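Local atomic coordinates of amorpha-4,11-diene synthase (Artemisia annua, PDB entry 4GAX), a protein that probably converts the linear farnesyl diphosphate into a cyclic sesquiterpene with loss of diphosphate, as expected of a plant terpene synthase. Residues Y277-I282 against L311-D316. Residues are numbered along the deposited sequence; the frame is centred on the assembly and turned at random.
Sequences YSRDRI and LVTLID
Ser278 and Leu314 make the tightest approach between the loop 277-282 and helix 299-322, with Ser278 OG only 3.1 Å from Leu314 CD2. The Ser278 CB lies 3.9 Å from the same Leu314 CD2, so one branch of the leucine meets both side-chain atoms of the serine. With chi1 at 55°, OG sits between the backbone N and the carbonyl carbon; its hydrogen bond goes to Ala275 O, within its own loop, and the methyl is a purely van der Waals neighbour.

Apolar packing continues at Thr313. Its CG2, anti to the backbone N, touches Arg279 CD at 4.2 Å, and the two side chains cross at about a right angle. The arginine meets the helix through its aliphatic part, extended from CG to NE, while NE has a long, weak ion pair with Asp317. Thr313 OG1 is occupied by a hydrogen bond with Ile309 O, one turn earlier in the helix.

The aromatic contribution is an edge. Tyr277 CE1 lies 3.9 Å from Leu314 O, which is near the ring plane, and the Tyr277 ring also meets that of Tyr322. Its buried OH has no hydrogen-bond partner in the model.

Among the loop's polar groups, Arg281 NE donates to the neighbouring Asp280 O over 2.9 Å, bent at 133° and from above the carbonyl plane. Arg281 NH1 reaches Phe542 O and Asp280 OD1 holds Trp266 NE1, tying the loop to other parts of the fold.

Asp316 and Asp317 open the aspartate-rich DDxxD motif, which in this family binds magnesium. The chemistry thus implies that the loop is joined to the motif-bearing helix chiefly by shape: the Ser278 and Thr313 hydroxyls bond within their own surroundings, and Tyr277 OH is the buried exception.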
ATOM      1  N   TYR A 277     -11.208  26.545  -3.811  1.00 48.56           N
ATOM      2  CA  TYR A 277     -10.329  26.142  -4.895  1.00 56.63           C
ATOM      3  C   TYR A 277     -10.037  24.635  -4.864  1.00 49.73           C
ATOM      4  O   TYR A 277      -9.664  24.049  -5.881  1.00 48.07           O
ATOM      5  CB  TYR A 277      -9.016  26.925  -4.815  1.00 57.74           C
ATOM      6  CG  TYR A 277      -8.346  26.820  -3.468  1.00 52.86           C
ATOM      7  CD1 TYR A 277      -7.511  25.752  -3.176  1.00 60.71           C
ATOM      8  CD2 TYR A 277      -8.557  27.778  -2.484  1.00 56.76           C
ATOM      9  CE1 TYR A 277      -6.909  25.637  -1.958  1.00 59.55           C
ATOM     10  CE2 TYR A 277      -7.945  27.673  -1.249  1.00 54.81           C
ATOM     11  CZ  TYR A 277      -7.126  26.597  -0.998  1.00 64.04           C
ATOM     12  OH  TYR A 277      -6.511  26.464   0.218  1.00 62.55           O
ATOM     13  N   SER A 278     -10.205  24.006  -3.701  1.00 35.16           N
ATOM     14  CA  SER A 278      -9.809  22.602  -3.548  1.00 26.91           C
ATOM     15  C   SER A 278     -10.969  21.599  -3.524  1.00 31.85           C
ATOM     16  O   SER A 278     -12.122  21.956  -3.786  1.00 32.14           O
ATOM     17  CB  SER A 278      -8.913  22.421  -2.319  1.00 46.43           C
ATOM     18  OG  SER A 278      -9.554  22.929  -1.163  1.00 67.51           O
ATOM     19  N   ARG A 279     -10.645  20.355  -3.170  1.00 42.91           N
ATOM     20  CA  ARG A 279     -11.562  19.227  -3.287  1.00 51.77           C
ATOM     21  C   ARG A 279     -12.129  18.776  -1.945  1.00 47.16           C
ATOM     22  O   ARG A 279     -11.490  18.931  -0.904  1.00 46.88           O
ATOM     23  CB  ARG A 279     -10.819  18.042  -3.910  1.00 57.58           C
ATOM     24  CG  ARG A 279      -9.968  18.406  -5.109  1.00 66.33           C
ATOM     25  CD  ARG A 279      -8.897  17.360  -5.393  1.00 65.02           C
ATOM     26  NE  ARG A 279      -8.080  17.766  -6.533  1.00 66.34           N
ATOM     27  CZ  ARG A 279      -7.013  17.110  -6.974  1.00 73.31           C
ATOM     28  NH1 ARG A 279      -6.616  15.997  -6.369  1.00 76.15           N
ATOM     29  NH2 ARG A 279      -6.342  17.572  -8.021  1.00 74.96           N
ATOM     30  N   ASP A 280     -13.322  18.192  -1.986  1.00 31.09           N
ATOM     31  CA  ASP A 280     -13.940  17.583  -0.807  1.00 31.66           C
ATOM     32  C   ASP A 280     -13.733  16.062  -0.901  1.00 33.33           C
ATOM     33  O   ASP A 280     -14.585  15.342  -1.453  1.00 28.53           O
ATOM     34  CB  ASP A 280     -15.432  17.929  -0.767  1.00 36.17           C
ATOM     35  CG  ASP A 280     -16.115  17.469   0.514  1.00 48.17           C
ATOM     36  OD1 ASP A 280     -15.406  17.132   1.488  1.00 47.40           O
ATOM     37  OD2 ASP A 280     -17.371  17.455   0.549  1.00 49.21           O
ATOM     38  N   ARG A 281     -12.607  15.579  -0.371  1.00 28.81           N
ATOM     39  CA  ARG A 281     -12.179  14.190  -0.583  1.00 24.35           C
ATOM     40  C   ARG A 281     -11.712  13.459   0.668  1.00 27.23           C
ATOM     41  O   ARG A 281     -10.742  12.678   0.610  1.00 25.77           O
ATOM     42  CB  ARG A 281     -11.048  14.138  -1.619  1.00 31.53           C
ATOM     43  CG  ARG A 281     -11.459  14.606  -3.022  1.00 37.19           C
ATOM     44  CD  ARG A 281     -12.508  13.677  -3.620  1.00 49.52           C
ATOM     45  NE  ARG A 281     -13.684  14.403  -4.100  1.00 59.79           N
ATOM     46  CZ  ARG A 281     -13.804  14.912  -5.321  1.00 60.84           C
ATOM     47  NH1 ARG A 281     -12.818  14.781  -6.195  1.00 69.74           N
ATOM     48  NH2 ARG A 281     -14.909  15.552  -5.670  1.00 62.86           N
ATOM     49  N   ILE A 282     -12.393  13.660   1.792  1.00 27.37           N
ATOM     50  CA  ILE A 282     -11.902  13.030   3.023  1.00 28.28           C
ATOM     51  C   ILE A 282     -11.930  11.491   2.951  1.00 26.30           C
ATOM     52  O   ILE A 282     -11.041  10.823   3.485  1.00 23.66           O
ATOM     53  CB  ILE A 282     -12.604  13.565   4.291  1.00 25.88           C
ATOM     54  CG1 ILE A 282     -11.740  13.298   5.525  1.00 22.54           C
ATOM     55  CG2 ILE A 282     -13.987  12.958   4.458  1.00 30.46           C
ATOM     56  CD1 ILE A 282     -10.316  13.890   5.432  1.00 28.44           C
ATOM     57  N   LEU A 311      -4.232  17.542   4.100  1.00 19.58           N
ATOM     58  CA  LEU A 311      -3.489  18.818   4.097  1.00 28.24           C
ATOM     59  C   LEU A 311      -2.617  18.980   2.853  1.00 30.56           C
ATOM     60  O   LEU A 311      -2.490  20.081   2.303  1.00 31.32           O
ATOM     61  CB  LEU A 311      -2.621  18.931   5.344  1.00 29.45           C
ATOM     62  CG  LEU A 311      -3.333  19.255   6.656  1.00 24.35           C
ATOM     63  CD1 LEU A 311      -2.303  19.125   7.783  1.00 21.55           C
ATOM     64  CD2 LEU A 311      -3.897  20.682   6.592  1.00 21.06           C
ATOM     65  N   VAL A 312      -2.019  17.870   2.425  1.00 30.48           N
ATOM     66  CA  VAL A 312      -1.215  17.814   1.211  1.00 32.01           C
ATOM     67  C   VAL A 312      -2.072  18.133  -0.007  1.00 27.95           C
ATOM     68  O   VAL A 312      -1.674  18.889  -0.892  1.00 35.28           O
ATOM     69  CB  VAL A 312      -0.610  16.397   1.037  1.00 28.27           C
ATOM     70  CG1 VAL A 312      -0.085  16.205  -0.375  1.00 32.16           C
ATOM     71  CG2 VAL A 312       0.473  16.168   2.061  1.00 32.87           C
ATOM     72  N   THR A 313      -3.253  17.535  -0.044  1.00 31.41           N
ATOM     73  CA  THR A 313      -4.201  17.769  -1.118  1.00 39.48           C
ATOM     74  C   THR A 313      -4.541  19.258  -1.214  1.00 40.28           C
ATOM     75  O   THR A 313      -4.533  19.829  -2.310  1.00 36.01           O
ATOM     76  CB  THR A 313      -5.477  16.928  -0.903  1.00 42.10           C
ATOM     77  OG1 THR A 313      -5.126  15.535  -0.838  1.00 44.70           O
ATOM     78  CG2 THR A 313      -6.464  17.146  -2.029  1.00 48.36           C
ATOM     79  N   LEU A 314      -4.813  19.890  -0.072  1.00 32.39           N
ATOM     80  CA  LEU A 314      -5.115  21.322  -0.049  1.00 31.27           C
ATOM     81  C   LEU A 314      -3.939  22.119  -0.555  1.00 33.73           C
ATOM     82  O   LEU A 314      -4.090  22.959  -1.455  1.00 35.10           O
ATOM     83  CB  LEU A 314      -5.441  21.792   1.371  1.00 34.75           C
ATOM     84  CG  LEU A 314      -6.821  21.413   1.901  1.00 33.63           C
ATOM     85  CD1 LEU A 314      -6.828  21.384   3.424  1.00 37.81           C
ATOM     86  CD2 LEU A 314      -7.824  22.411   1.399  1.00 32.68           C
ATOM     87  N   ILE A 315      -2.767  21.858   0.029  1.00 30.40           N
ATOM     88  CA  ILE A 315      -1.564  22.632  -0.286  1.00 35.10           C
ATOM     89  C   ILE A 315      -1.174  22.477  -1.761  1.00 41.84           C
ATOM     90  O   ILE A 315      -0.811  23.461  -2.413  1.00 42.27           O
ATOM     91  CB  ILE A 315      -0.382  22.269   0.643  1.00 37.46           C
ATOM     92  CG1 ILE A 315      -0.684  22.703   2.078  1.00 31.59           C
ATOM     93  CG2 ILE A 315       0.886  22.967   0.199  1.00 33.40           C
ATOM     94  CD1 ILE A 315       0.361  22.235   3.078  1.00 32.99           C
ATOM     95  N   ASP A 316      -1.269  21.254  -2.286  1.00 37.03           N
ATOM     96  CA  ASP A 316      -1.010  21.023  -3.709  1.00 39.70           C
ATOM     97  C   ASP A 316      -1.954  21.833  -4.589  1.00 37.05           C
ATOM     98  O   ASP A 316      -1.555  22.367  -5.621  1.00 34.49           O
ATOM     99  CB  ASP A 316      -1.138  19.541  -4.059  1.00 49.48           C
ATOM    100  CG  ASP A 316       0.201  18.842  -4.124  1.00 55.68           C
ATOM    101  OD1 ASP A 316       1.208  19.508  -4.451  1.00 55.65           O
ATOM    102  OD2 ASP A 316       0.249  17.626  -3.848  1.00 59.00           O
TER